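Local atomic coordinates of serine racemase (Enterococcus faecalis, PDB entry 4ECL), a protein that belongs to the alanine racemase family, pairing an N-terminal TIM-barrel domain with a C-terminal beta-rich domain in a two-chain assembly. Residues I66-I70 with R91-L95; L104-S110 with R132-S136; N114-I120 with L149-K153; K250-I254 with N326-G330. All coordinates share one frame; numbering follows the deposited sequence.

Interaction 1. Residues I66-I70 with R91-L95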
loop_
_atom_site.group_PDB
_atom_site.type_symbol
_atom_site.label_atom_id
_atom_site.label_comp_id
_atom_site.label_asym_id
_atom_site.label_seq_id
_atom_site.Cartn_x
_atom_site.Cartn_y
_atom_site.Cartn_z
ATOM N N ILE A 66 -15.468 -5.175 -10.187
ATOM C CA ILE A 66 -15.925 -6.507 -10.568
ATOM C C ILE A 66 -14.927 -7.600 -10.157
ATOM O O ILE A 66 -15.326 -8.717 -9.822
ATOM C CB ILE A 66 -16.201 -6.607 -12.086
ATOM C CG1 ILE A 66 -16.832 -7.960 -12.423
ATOM C CG2 ILE A 66 -14.910 -6.384 -12.895
ATOM C CD1 ILE A 66 -17.335 -8.062 -13.846
ATOM N N ASP A 67 -13.635 -7.282 -10.171
ATOM C CA ASP A 67 -12.626 -8.279 -9.788
ATOM C C ASP A 67 -12.694 -8.631 -8.300
ATOM O O ASP A 67 -12.469 -9.778 -7.910
ATOM C CB ASP A 67 -11.233 -7.822 -10.200
ATOM C CG ASP A 67 -11.137 -7.572 -11.691
ATOM O OD1 ASP A 67 -10.934 -8.548 -12.440
ATOM O OD2 ASP A 67 -11.313 -6.409 -12.108
ATOM N N GLU A 68 -13.009 -7.647 -7.472
ATOM C CA GLU A 68 -13.321 -7.928 -6.077
ATOM C C GLU A 68 -14.561 -8.803 -5.962
ATOM O O GLU A 68 -14.569 -9.768 -5.206
ATOM C CB GLU A 68 -13.502 -6.633 -5.300
ATOM C CG GLU A 68 -12.185 -5.924 -5.067
ATOM C CD GLU A 68 -12.371 -4.604 -4.374
ATOM O OE1 GLU A 68 -13.511 -4.102 -4.380
ATOM O OE2 GLU A 68 -11.388 -4.068 -3.824
ATOM N N GLY A 69 -15.599 -8.471 -6.722
ATOM C CA GLY A 69 -16.835 -9.243 -6.713
ATOM C C GLY A 69 -16.649 -10.695 -7.135
ATOM O O GLY A 69 -17.176 -11.615 -6.503
ATOM N N ILE A 70 -15.901 -10.903 -8.214
ATOM C CA ILE A 70 -15.603 -12.245 -8.688
ATOM C C ILE A 70 -14.802 -13.033 -7.626
ATOM O O ILE A 70 -15.072 -14.216 -7.380
ATOM C CB ILE A 70 -14.837 -12.179 -10.030
ATOM C CG1 ILE A 70 -15.758 -11.671 -11.134
ATOM C CG2 ILE A 70 -14.297 -13.535 -10.429
ATOM C CD1 ILE A 70 -15.058 -11.587 -12.483
ATOM N N ARG A 91 -17.252 -6.701 -20.022
ATOM C CA ARG A 91 -17.236 -7.803 -19.070
ATOM C C ARG A 91 -18.647 -8.103 -18.585
ATOM O O ARG A 91 -18.837 -8.652 -17.505
ATOM C CB ARG A 91 -16.289 -7.500 -17.898
ATOM C CG ARG A 91 -14.822 -7.348 -18.318
ATOM C CD ARG A 91 -13.879 -7.158 -17.121
ATOM N NE ARG A 91 -13.663 -8.401 -16.383
ATOM C CZ ARG A 91 -12.891 -8.514 -15.307
ATOM N NH1 ARG A 91 -12.247 -7.457 -14.831
ATOM N NH2 ARG A 91 -12.760 -9.686 -14.705
ATOM N N ALA A 92 -19.637 -7.744 -19.397
ATOM C CA ALA A 92 -21.035 -7.940 -19.022
ATOM C C ALA A 92 -21.367 -9.414 -18.839
ATOM O O ALA A 92 -22.280 -9.763 -18.093
ATOM C CB ALA A 92 -21.962 -7.318 -20.049
ATOM N N LYS A 93 -20.625 -10.273 -19.533
ATOM C CA LYS A 93 -20.819 -11.711 -19.429
ATOM C C LYS A 93 -20.449 -12.215 -18.031
ATOM O O LYS A 93 -21.129 -13.071 -17.464
ATOM C CB LYS A 93 -19.996 -12.424 -20.500
ATOM C CG LYS A 93 -20.076 -13.931 -20.441
ATOM C CD LYS A 93 -19.344 -14.560 -21.614
ATOM C CE LYS A 93 -19.126 -16.049 -21.384
ATOM N NZ LYS A 93 -20.383 -16.753 -20.999
ATOM N N GLU A 94 -19.374 -11.672 -17.476
ATOM C CA GLU A 94 -18.937 -12.044 -16.135
ATOM C C GLU A 94 -19.902 -11.530 -15.073
ATOM O O GLU A 94 -20.139 -12.202 -14.069
ATOM C CB GLU A 94 -17.527 -11.518 -15.861
ATOM C CG GLU A 94 -16.447 -12.209 -16.664
ATOM C CD GLU A 94 -15.099 -11.527 -16.527
ATOM O OE1 GLU A 94 -14.862 -10.540 -17.257
ATOM O OE2 GLU A 94 -14.277 -11.974 -15.694
ATOM N N LEU A 95 -20.446 -10.335 -15.296
ATOM C CA LEU A 95 -21.443 -9.776 -14.394
ATOM C C LEU A 95 -22.624 -10.722 -14.322
ATOM O O LEU A 95 -23.183 -10.967 -13.244
ATOM C CB LEU A 95 -21.928 -8.420 -14.900
ATOM C CG LEU A 95 -20.992 -7.242 -14.670
ATOM C CD1 LEU A 95 -21.514 -5.989 -15.344
ATOM C CD2 LEU A 95 -20.848 -7.025 -13.180
#

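Interaction 2. Residues L104-S110 with R132-S136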
loop_
_atom_site.group_PDB
_atom_site.type_symbol
_atom_site.label_atom_id
_atom_site.label_comp_id
_atom_site.label_asym_id
_atom_site.label_seq_id
_atom_site.Cartn_x
_atom_site.Cartn_y
_atom_site.Cartn_z
ATOM N N LEU A 104 -25.188 1.601 -11.933
ATOM C CA LEU A 104 -25.360 2.416 -13.135
ATOM C C LEU A 104 -24.810 3.816 -12.880
ATOM O O LEU A 104 -25.441 4.638 -12.217
ATOM C CB LEU A 104 -26.839 2.479 -13.535
ATOM C CG LEU A 104 -27.437 1.108 -13.842
ATOM C CD1 LEU A 104 -28.884 1.231 -14.292
ATOM C CD2 LEU A 104 -26.593 0.402 -14.905
ATOM N N ILE A 105 -23.630 4.089 -13.415
ATOM C CA ILE A 105 -22.927 5.307 -13.057
ATOM C C ILE A 105 -23.399 6.534 -13.820
ATOM O O ILE A 105 -23.217 7.654 -13.337
ATOM C CB ILE A 105 -21.416 5.157 -13.235
ATOM C CG1 ILE A 105 -21.080 4.887 -14.707
ATOM C CG2 ILE A 105 -20.889 4.066 -12.305
ATOM C CD1 ILE A 105 -19.610 5.076 -15.041
ATOM N N ASP A 106 -23.975 6.310 -15.008
ATOM C CA ASP A 106 -24.703 7.338 -15.767
ATOM C C ASP A 106 -25.514 6.762 -16.951
ATOM O O ASP A 106 -25.462 5.564 -17.234
ATOM C CB ASP A 106 -23.792 8.505 -16.188
ATOM C CG ASP A 106 -22.920 8.188 -17.395
ATOM O OD1 ASP A 106 -22.926 7.044 -17.890
ATOM O OD2 ASP A 106 -22.207 9.109 -17.850
ATOM N N TYR A 107 -26.266 7.615 -17.634
ATOM C CA TYR A 107 -27.150 7.148 -18.703
ATOM C C TYR A 107 -26.419 6.436 -19.862
ATOM O O TYR A 107 -26.709 5.273 -20.170
ATOM C CB TYR A 107 -28.025 8.294 -19.226
ATOM C CG TYR A 107 -29.100 7.826 -20.178
ATOM C CD1 TYR A 107 -30.076 6.927 -19.762
ATOM C CD2 TYR A 107 -29.135 8.272 -21.489
ATOM C CE1 TYR A 107 -31.049 6.484 -20.624
ATOM C CE2 TYR A 107 -30.106 7.835 -22.359
ATOM C CZ TYR A 107 -31.060 6.940 -21.924
ATOM O OH TYR A 107 -32.038 6.507 -22.794
ATOM N N ARG A 108 -25.480 7.134 -20.495
ATOM C CA ARG A 108 -24.639 6.552 -21.543
ATOM C C ARG A 108 -24.065 5.179 -21.152
ATOM O O ARG A 108 -24.053 4.234 -21.956
ATOM C CB ARG A 108 -23.501 7.521 -21.877
ATOM C CG ARG A 108 -22.415 6.973 -22.795
ATOM C CD ARG A 108 -21.422 8.078 -23.160
ATOM N NE ARG A 108 -22.131 9.245 -23.679
ATOM C CZ ARG A 108 -22.389 9.447 -24.969
ATOM N NH1 ARG A 108 -21.977 8.569 -25.875
ATOM N NH2 ARG A 108 -23.050 10.530 -25.353
ATOM N N TYR A 109 -23.601 5.068 -19.913
ATOM C CA TYR A 109 -23.075 3.797 -19.429
ATOM C C TYR A 109 -24.181 2.748 -19.428
ATOM O O TYR A 109 -23.997 1.626 -19.924
ATOM C CB TYR A 109 -22.496 3.954 -18.026
ATOM C CG TYR A 109 -22.023 2.650 -17.425
ATOM C CD1 TYR A 109 -20.804 2.088 -17.796
ATOM C CD2 TYR A 109 -22.802 1.974 -16.497
ATOM C CE1 TYR A 109 -20.372 0.888 -17.246
ATOM C CE2 TYR A 109 -22.381 0.779 -15.945
ATOM C CZ TYR A 109 -21.169 0.241 -16.320
ATOM O OH TYR A 109 -20.770 -0.956 -15.767
ATOM N N SER A 110 -25.331 3.135 -18.886
ATOM C CA SER A 110 -26.474 2.246 -18.770
ATOM C C SER A 110 -26.886 1.667 -20.121
ATOM O O SER A 110 -27.198 0.479 -20.232
ATOM C CB SER A 110 -27.648 2.987 -18.141
ATOM O OG SER A 110 -27.369 3.313 -16.790
ATOM N N ARG A 132 -19.362 13.153 -8.625
ATOM C CA ARG A 132 -18.465 12.160 -9.181
ATOM C C ARG A 132 -19.287 11.228 -10.064
ATOM O O ARG A 132 -19.574 11.565 -11.210
ATOM C CB ARG A 132 -17.702 11.408 -8.077
ATOM C CG ARG A 132 -16.791 12.323 -7.240
ATOM C CD ARG A 132 -16.010 11.567 -6.121
ATOM N NE ARG A 132 -15.386 12.519 -5.196
ATOM C CZ ARG A 132 -14.181 13.065 -5.371
ATOM N NH1 ARG A 132 -13.435 12.727 -6.417
ATOM N NH2 ARG A 132 -13.708 13.941 -4.489
ATOM N N LEU A 133 -19.670 10.068 -9.546
ATOM C CA LEU A 133 -20.496 9.156 -10.324
ATOM C C LEU A 133 -21.974 9.436 -10.075
ATOM O O LEU A 133 -22.335 10.022 -9.046
ATOM C CB LEU A 133 -20.195 7.705 -9.975
ATOM C CG LEU A 133 -18.736 7.236 -9.967
ATOM C CD1 LEU A 133 -18.645 5.895 -9.190
ATOM C CD2 LEU A 133 -18.198 7.078 -11.345
ATOM N N GLY A 134 -22.818 9.018 -11.022
ATOM C CA GLY A 134 -24.257 9.074 -10.837
ATOM C C GLY A 134 -24.979 9.929 -11.861
ATOM O O GLY A 134 -24.396 10.853 -12.443
ATOM N N PHE A 135 -26.253 9.597 -12.078
ATOM C CA PHE A 135 -27.169 10.383 -12.904
ATOM C C PHE A 135 -27.431 11.718 -12.213
ATOM O O PHE A 135 -27.606 11.753 -11.003
ATOM C CB PHE A 135 -28.511 9.661 -13.015
ATOM C CG PHE A 135 -28.506 8.453 -13.913
ATOM C CD1 PHE A 135 -27.690 7.368 -13.650
ATOM C CD2 PHE A 135 -29.369 8.389 -15.008
ATOM C CE1 PHE A 135 -27.708 6.247 -14.466
ATOM C CE2 PHE A 135 -29.397 7.269 -15.833
ATOM C CZ PHE A 135 -28.566 6.194 -15.562
ATOM N N SER A 136 -27.502 12.808 -12.969
ATOM C CA SER A 136 -27.789 14.117 -12.383
ATOM C C SER A 136 -29.254 14.218 -11.983
ATOM O O SER A 136 -30.100 13.536 -12.548
ATOM C CB SER A 136 -27.426 15.238 -13.355
ATOM O OG SER A 136 -26.023 15.262 -13.572
#

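Interaction 3. Residues N114-I120 with L149-K153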
loop_
_atom_site.group_PDB
_atom_site.type_symbol
_atom_site.label_atom_id
_atom_site.label_comp_id
_atom_site.label_asym_id
_atom_site.label_seq_id
_atom_site.Cartn_x
_atom_site.Cartn_y
_atom_site.Cartn_z
ATOM N N ASN A 114 -26.447 -2.298 -21.442
ATOM C CA ASN A 114 -27.664 -2.957 -21.916
ATOM C C ASN A 114 -27.448 -3.596 -23.284
ATOM O O ASN A 114 -27.935 -4.696 -23.555
ATOM C CB ASN A 114 -28.816 -1.952 -21.992
ATOM C CG ASN A 114 -30.145 -2.596 -22.378
ATOM O OD1 ASN A 114 -30.534 -3.632 -21.834
ATOM N ND2 ASN A 114 -30.846 -1.979 -23.322
ATOM N N LYS A 115 -26.697 -2.904 -24.136
ATOM C CA LYS A 115 -26.473 -3.353 -25.506
ATOM C C LYS A 115 -25.615 -4.604 -25.590
ATOM O O LYS A 115 -25.572 -5.257 -26.630
ATOM C CB LYS A 115 -25.861 -2.232 -26.344
ATOM C CG LYS A 115 -26.813 -1.075 -26.552
ATOM C CD LYS A 115 -26.166 0.061 -27.311
ATOM C CE LYS A 115 -27.198 1.121 -27.661
ATOM N NZ LYS A 115 -28.255 0.580 -28.563
ATOM N N GLN A 116 -24.942 -4.950 -24.496
ATOM C CA GLN A 116 -24.122 -6.157 -24.481
ATOM C C GLN A 116 -24.994 -7.416 -24.556
ATOM O O GLN A 116 -24.515 -8.492 -24.913
ATOM C CB GLN A 116 -23.204 -6.176 -23.263
ATOM C CG GLN A 116 -22.369 -4.915 -23.120
ATOM C CD GLN A 116 -21.614 -4.573 -24.393
ATOM O OE1 GLN A 116 -20.842 -5.385 -24.903
ATOM N NE2 GLN A 116 -21.832 -3.366 -24.911
ATOM N N GLY A 117 -26.277 -7.268 -24.235
ATOM C CA GLY A 117 -27.243 -8.343 -24.394
ATOM C C GLY A 117 -27.356 -9.318 -23.234
ATOM O O GLY A 117 -28.109 -10.294 -23.310
ATOM N N TYR A 118 -26.617 -9.063 -22.158
ATOM C CA TYR A 118 -26.659 -9.933 -20.982
ATOM C C TYR A 118 -27.616 -9.425 -19.903
ATOM O O TYR A 118 -27.661 -8.229 -19.607
ATOM C CB TYR A 118 -25.256 -10.125 -20.407
ATOM C CG TYR A 118 -24.353 -10.912 -21.322
ATOM C CD1 TYR A 118 -24.503 -12.282 -21.455
ATOM C CD2 TYR A 118 -23.362 -10.286 -22.064
ATOM C CE1 TYR A 118 -23.688 -13.013 -22.298
ATOM C CE2 TYR A 118 -22.539 -11.009 -22.916
ATOM C CZ TYR A 118 -22.711 -12.371 -23.026
ATOM O OH TYR A 118 -21.906 -13.103 -23.859
ATOM N N ASP A 119 -28.389 -10.342 -19.330
ATOM C CA ASP A 119 -29.288 -10.011 -18.230
ATOM C C ASP A 119 -28.502 -9.743 -16.944
ATOM O O ASP A 119 -27.833 -10.623 -16.415
ATOM C CB ASP A 119 -30.314 -11.127 -18.026
ATOM C CG ASP A 119 -31.357 -11.167 -19.137
ATOM O OD1 ASP A 119 -31.592 -10.118 -19.778
ATOM O OD2 ASP A 119 -31.944 -12.247 -19.364
ATOM N N ILE A 120 -28.598 -8.511 -16.456
ATOM C CA ILE A 120 -27.757 -8.017 -15.376
ATOM C C ILE A 120 -28.598 -7.300 -14.323
ATOM O O ILE A 120 -29.475 -6.502 -14.666
ATOM C CB ILE A 120 -26.741 -7.014 -15.931
ATOM C CG1 ILE A 120 -25.741 -7.721 -16.843
ATOM C CG2 ILE A 120 -26.009 -6.299 -14.813
ATOM C CD1 ILE A 120 -24.618 -6.831 -17.282
ATOM N N LEU A 149 -34.741 -0.397 -19.599
ATOM C CA LEU A 149 -33.761 -1.131 -20.395
ATOM C C LEU A 149 -33.999 -2.639 -20.323
ATOM O O LEU A 149 -34.150 -3.208 -19.241
ATOM C CB LEU A 149 -32.347 -0.776 -19.960
ATOM C CG LEU A 149 -32.027 0.686 -20.246
ATOM C CD1 LEU A 149 -30.768 1.131 -19.536
ATOM C CD2 LEU A 149 -31.893 0.877 -21.746
ATOM N N LYS A 150 -34.027 -3.268 -21.493
ATOM C CA LYS A 150 -34.417 -4.669 -21.660
ATOM C C LYS A 150 -33.602 -5.684 -20.848
ATOM O O LYS A 150 -34.153 -6.659 -20.330
ATOM C CB LYS A 150 -34.368 -5.017 -23.154
ATOM C CG LYS A 150 -34.402 -6.491 -23.500
ATOM C CD LYS A 150 -34.273 -6.645 -25.012
ATOM C CE LYS A 150 -34.269 -8.099 -25.454
ATOM N NZ LYS A 150 -34.103 -8.206 -26.934
ATOM N N HIS A 151 -32.298 -5.460 -20.726
ATOM C CA HIS A 151 -31.442 -6.445 -20.077
ATOM C C HIS A 151 -30.983 -6.033 -18.688
ATOM O O HIS A 151 -30.325 -6.811 -17.994
ATOM C CB HIS A 151 -30.238 -6.765 -20.960
ATOM C CG HIS A 151 -30.598 -7.443 -22.245
ATOM N ND1 HIS A 151 -30.970 -8.769 -22.305
ATOM C CD2 HIS A 151 -30.647 -6.979 -23.516
ATOM C CE1 HIS A 151 -31.231 -9.094 -23.558
ATOM N NE2 HIS A 151 -31.042 -8.026 -24.314
ATOM N N ILE A 152 -31.323 -4.813 -18.286
ATOM C CA ILE A 152 -30.937 -4.304 -16.974
ATOM C C ILE A 152 -32.131 -4.315 -16.032
ATOM O O ILE A 152 -33.115 -3.622 -16.281
ATOM C CB ILE A 152 -30.429 -2.852 -17.058
ATOM C CG1 ILE A 152 -29.356 -2.706 -18.138
ATOM C CG2 ILE A 152 -29.922 -2.380 -15.703
ATOM C CD1 ILE A 152 -28.291 -3.751 -18.112
ATOM N N LYS A 153 -32.051 -5.095 -14.955
ATOM C CA LYS A 153 -33.103 -5.082 -13.942
ATOM C C LYS A 153 -32.704 -4.185 -12.774
ATOM O O LYS A 153 -31.833 -4.537 -11.979
ATOM C CB LYS A 153 -33.400 -6.494 -13.445
ATOM C CG LYS A 153 -34.592 -6.562 -12.495
ATOM C CD LYS A 153 -35.898 -6.273 -13.237
ATOM C CE LYS A 153 -36.953 -5.664 -12.320
ATOM N NZ LYS A 153 -36.566 -4.302 -11.845
HETATM O O HOH W 1 -34.079 -1.745 -24.450
#

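Interaction 4. Residues K250-I254 with N326-G330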
loop_
_atom_site.group_PDB
_atom_site.type_symbol
_atom_site.label_atom_id
_atom_site.label_comp_id
_atom_site.label_asym_id
_atom_site.label_seq_id
_atom_site.Cartn_x
_atom_site.Cartn_y
_atom_site.Cartn_z
ATOM N N LYS A 250 7.321 -9.143 15.358
ATOM C CA LYS A 250 8.245 -9.737 16.330
ATOM C C LYS A 250 9.673 -9.216 16.228
ATOM O O LYS A 250 10.249 -9.193 15.139
ATOM C CB LYS A 250 8.222 -11.267 16.225
ATOM C CG LYS A 250 6.971 -11.861 16.886
ATOM C CD LYS A 250 6.792 -13.328 16.559
ATOM C CE LYS A 250 5.489 -13.858 17.139
ATOM N NZ LYS A 250 5.324 -15.309 16.854
ATOM N N VAL A 251 10.231 -8.802 17.368
ATOM C CA VAL A 251 11.614 -8.323 17.451
ATOM C C VAL A 251 12.605 -9.345 16.891
ATOM O O VAL A 251 12.554 -10.529 17.223
ATOM C CB VAL A 251 12.034 -8.029 18.916
ATOM C CG1 VAL A 251 13.463 -7.547 18.961
ATOM C CG2 VAL A 251 11.093 -7.010 19.567
ATOM N N VAL A 252 13.503 -8.882 16.029
ATOM C CA VAL A 252 14.469 -9.777 15.405
ATOM C C VAL A 252 15.876 -9.537 15.920
ATOM O O VAL A 252 16.774 -10.341 15.676
ATOM C CB VAL A 252 14.477 -9.605 13.876
ATOM C CG1 VAL A 252 13.148 -10.052 13.303
ATOM C CG2 VAL A 252 14.767 -8.156 13.522
ATOM N N LEU A 253 16.063 -8.427 16.628
ATOM C CA LEU A 253 17.364 -8.094 17.189
ATOM C C LEU A 253 17.268 -7.007 18.250
ATOM O O LEU A 253 16.436 -6.109 18.154
ATOM C CB LEU A 253 18.333 -7.624 16.100
ATOM C CG LEU A 253 19.733 -7.427 16.689
ATOM C CD1 LEU A 253 20.319 -8.797 17.008
ATOM C CD2 LEU A 253 20.655 -6.605 15.815
ATOM N N ILE A 254 18.134 -7.099 19.258
ATOM C CA ILE A 254 18.278 -6.042 20.248
ATOM C C ILE A 254 19.714 -5.569 20.194
ATOM O O ILE A 254 20.620 -6.371 20.102
ATOM C CB ILE A 254 17.888 -6.510 21.668
ATOM C CG1 ILE A 254 16.377 -6.753 21.746
ATOM C CG2 ILE A 254 18.255 -5.469 22.707
ATOM C CD1 ILE A 254 16.009 -8.191 22.003
ATOM N N ASN A 326 11.687 -6.556 29.696
ATOM C CA ASN A 326 11.100 -7.769 29.148
ATOM C C ASN A 326 11.016 -7.761 27.615
ATOM O O ASN A 326 9.942 -7.957 27.039
ATOM C CB ASN A 326 9.711 -7.990 29.747
ATOM C CG ASN A 326 9.213 -9.408 29.555
ATOM O OD1 ASN A 326 9.993 -10.368 29.598
ATOM N ND2 ASN A 326 7.908 -9.549 29.331
ATOM N N VAL A 327 12.142 -7.517 26.954
ATOM C CA VAL A 327 12.178 -7.526 25.497
ATOM C C VAL A 327 13.236 -8.487 24.971
ATOM O O VAL A 327 14.420 -8.338 25.265
ATOM C CB VAL A 327 12.480 -6.137 24.920
ATOM C CG1 VAL A 327 12.388 -6.182 23.405
ATOM C CG2 VAL A 327 11.522 -5.113 25.472
ATOM N N LYS A 328 12.807 -9.468 24.184
ATOM C CA LYS A 328 13.740 -10.419 23.608
ATOM C C LYS A 328 13.461 -10.626 22.126
ATOM O O LYS A 328 12.436 -10.185 21.619
ATOM C CB LYS A 328 13.683 -11.745 24.369
ATOM C CG LYS A 328 12.291 -12.355 24.497
ATOM C CD LYS A 328 12.162 -13.088 25.839
ATOM C CE LYS A 328 10.820 -13.796 25.992
ATOM N NZ LYS A 328 10.835 -15.151 25.364
ATOM N N THR A 329 14.396 -11.265 21.435
ATOM C CA THR A 329 14.145 -11.755 20.092
ATOM C C THR A 329 12.899 -12.615 20.162
ATOM O O THR A 329 12.849 -13.580 20.928
ATOM C CB THR A 329 15.305 -12.628 19.581
ATOM O OG1 THR A 329 16.468 -11.814 19.379
ATOM C CG2 THR A 329 14.922 -13.312 18.269
ATOM N N GLY A 330 11.883 -12.244 19.389
ATOM C CA GLY A 330 10.636 -12.976 19.393
ATOM C C GLY A 330 9.531 -12.251 20.134
ATOM O O GLY A 330 8.375 -12.644 20.039
#

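Interaction 1. Residues I66-I70 with R91-L95
Arg91 bends back at chi3 (75°), and this turn swings its guanidinium toward Asp67 and Ile66 on the facing helix. Asp67 has its CG anti to the carbonyl carbon (chi1 -58°), which brings the carboxylate to the edge of that guanidinium. The grip is end-on and uneven. Arg91 NH1 to Asp67 OD1 is 2.9 Å, and Arg91 NH2 to the same Asp67 OD1 is 3.1 Å. Both donors come from one face of the carboxylate, and the two planes are 46° apart. A third bond, from Arg91 NH1 to Asp67 OD2, is weak.

Glu94 lies one turn further along and holds the arginine side-on. Arg91 NE meets Glu94 OE1 at 2.6 Å in an almost straight bond. Arg91 NH2 meets Glu94 OE2 at 2.9 Å, also nearly straight. Four bonds to two carboxylates, the weak one not counted, therefore fix the rotation of the guanidinium. The positive charge between them probably eases the repulsion of the two acids.

Apolar groups fill in behind the charges. Ile66 CG2 sits over one guanidinium face, 3.5 Å from Arg91 NH1. The other branch of Ile66 runs to Leu95, with Ile66 CD1 3.7 Å from Leu95 CD2. Ile70 CD1 packs against Glu94 OE2 at 3.3 Å. Ile66 and Leu95 also both touch Ile83 of strand 80-83. Arg91 packs on Asp5 of the second subunit.

The Asp67-Arg91-Glu94 salt-bridge network thus joins two successive outer helices, 66-74 and 92-97, with strand 80-83 between them in sequence, as in the beta/alpha repeats of a TIM barrel.

Interaction 2. Residues L104-S110 with R132-S136
Phe135 lays one ring face against the backbone at the start of helix 107-114. Tyr107 N lies over that face toward the rim, 3.4 Å from Phe135 CZ. Phe135 CE1 is 3.4 Å from Asp106 C. The ring edge is used as well. Ser110 OG lies in the ring plane, 3.4 Å from Phe135 CZ, and Leu104 O also meets the edge, 3.6 Å from Phe135 CE1. Tyr107 turns its CG anti to the backbone N (chi1 -171°). Its ring edge then meets Phe135, with Tyr107 CD1 4.0 Å from Phe135 CE2; Tyr107 CB lies 3.8 Å from the same carbon.

One hydrogen bond joins the two backbones. Gly134 N gives to Ile105 O at 2.7 Å, in the carbonyl plane and on a lone pair, though bent to 133° at the hydrogen. Beside it Ile105 CG2 packs on Leu133 CD2.

The helix start beneath Phe135 is held from within. Asp106 is the N-cap, and its OD1 accepts from Tyr109 N. Asp106 O takes two donors, Ser110 N and Ser110 OG. The second bond fixes the hydroxyl that touches the ring.

Phe135 also touches Ile143 and Ala146 of helix 140-146 and Ile124 of strand 120-127. Arg255 of the second subunit bonds to Gly134 O and Arg132 O. The contact thus joins the end of strand 101-104 and the start of helix 107-114 to strand 135-136, with strand 120-127, helix 140-146 and the second subunit around it.

Interaction 3. Residues N114-I120 with L149-K153
His151 is gripped by its ring and by its backbone. His151 ND1 gives to Asp119 OD1 at 2.9 Å, at an angle of 160°. The bond lies near the ring plane but meets the carboxylate from above its own plane. Gly117 covers one ring face: its CA stands 3.9 Å from the ring centroid in a CH-pi contact, and Gly117 O is 3.4 Å from His151 CE1. On the opposite face lies Lys150 CG.

Asn114 holds the histidine backbone. Its CG is anti to the backbone N (chi1 -176°), which carries OD1 to His151 N at 2.8 Å. This bond lies in the carbonyl plane. The amide also rests on Leu149, with Asn114 ND2 3.4 Å from Leu149 CD2. A water links Asn114 ND2 and Lys150 N by weak bonds.

Further out, two backbone bonds align the strands. Ile120 N gives to His151 O at 2.9 Å, and Lys153 N gives to Ile120 O at 2.9 Å. Ile120 and Ile152 put their side chains on the same sheet face, where both touch Leu113 of helix 107-114. A type I turn from Asn114 to Gly117 ends the helix and sets Gly117, with its positive phi, against the ring.

The pairing of Ile120 with Ile152 is the opening of a parallel beta ladder, here between adjacent strands 120-127 and 152-158 of the TIM barrel.

Interaction 4. Residues K250-I254 with N326-G330
Val251 makes the hydrogen bond of this contact. Its carbonyl O accepts from Gly330 N at 2.8 Å, with an angle of 154° at the hydrogen. The donor is tilted 19° from the carbonyl plane. The same oxygen receives a CA-H...O contact from Thr329 CA at 3.5 Å. One carbonyl thus meets two successive residues of the loop.

Apolar contacts lie on the Val251 and Ile254 side. Val251 has CG2 anti to its carbonyl carbon and CG1 anti to its backbone N (chi1 180°). Its CG2 meets Val327 CG1 at 4.1 Å, and the two side chains cross at about a right angle. Ile254 CG1 lies 4.4 Å from the same Val327 CG1.

The strand in question, 245-257, belongs to the mixed sheet of the C-terminal domain of the alanine racemase fold. It pairs antiparallel with strand 332-334, which the loop 326-330 leads into. A backbone bond between Val251 and Ser331 carries the pairing on beyond Gly330.

Side chain to backbone contacts make up the rest. Val251 CB is 3.5 Å from Lys328 O. Ile254 CD1 reaches the peptide between Lys328 and Thr329, 3.5 Å from Thr329 N. At the other end Lys250 CG passes Gly330 O at 3.5 Å, while the extended lysine leads away, its NZ bonding weakly to Thr4 O. Val252 and Thr329 both pack on Tyr86 of the second subunit.

In the fold
From the N terminus, interaction 1 comes first and closes a loop of 20 residues between helices 66-74 and 92-97. Interactions 2 and 3 follow and cross: 114-120 lies between the segments of interaction 2, and 149-153 comes after both. They touch, as Ser110 packs on Leu149 and Leu104 on Ile152. Interaction 3 also touches interaction 1 through Ala92 and Gln116. These three tie neighbouring strands and helices of one side of the barrel domain. Interaction 4 closes a 71-residue excursion in the C-terminal domain, its centre about 54 Å from that of interaction 2. Interactions 1, 2 and 4 all touch the second subunit.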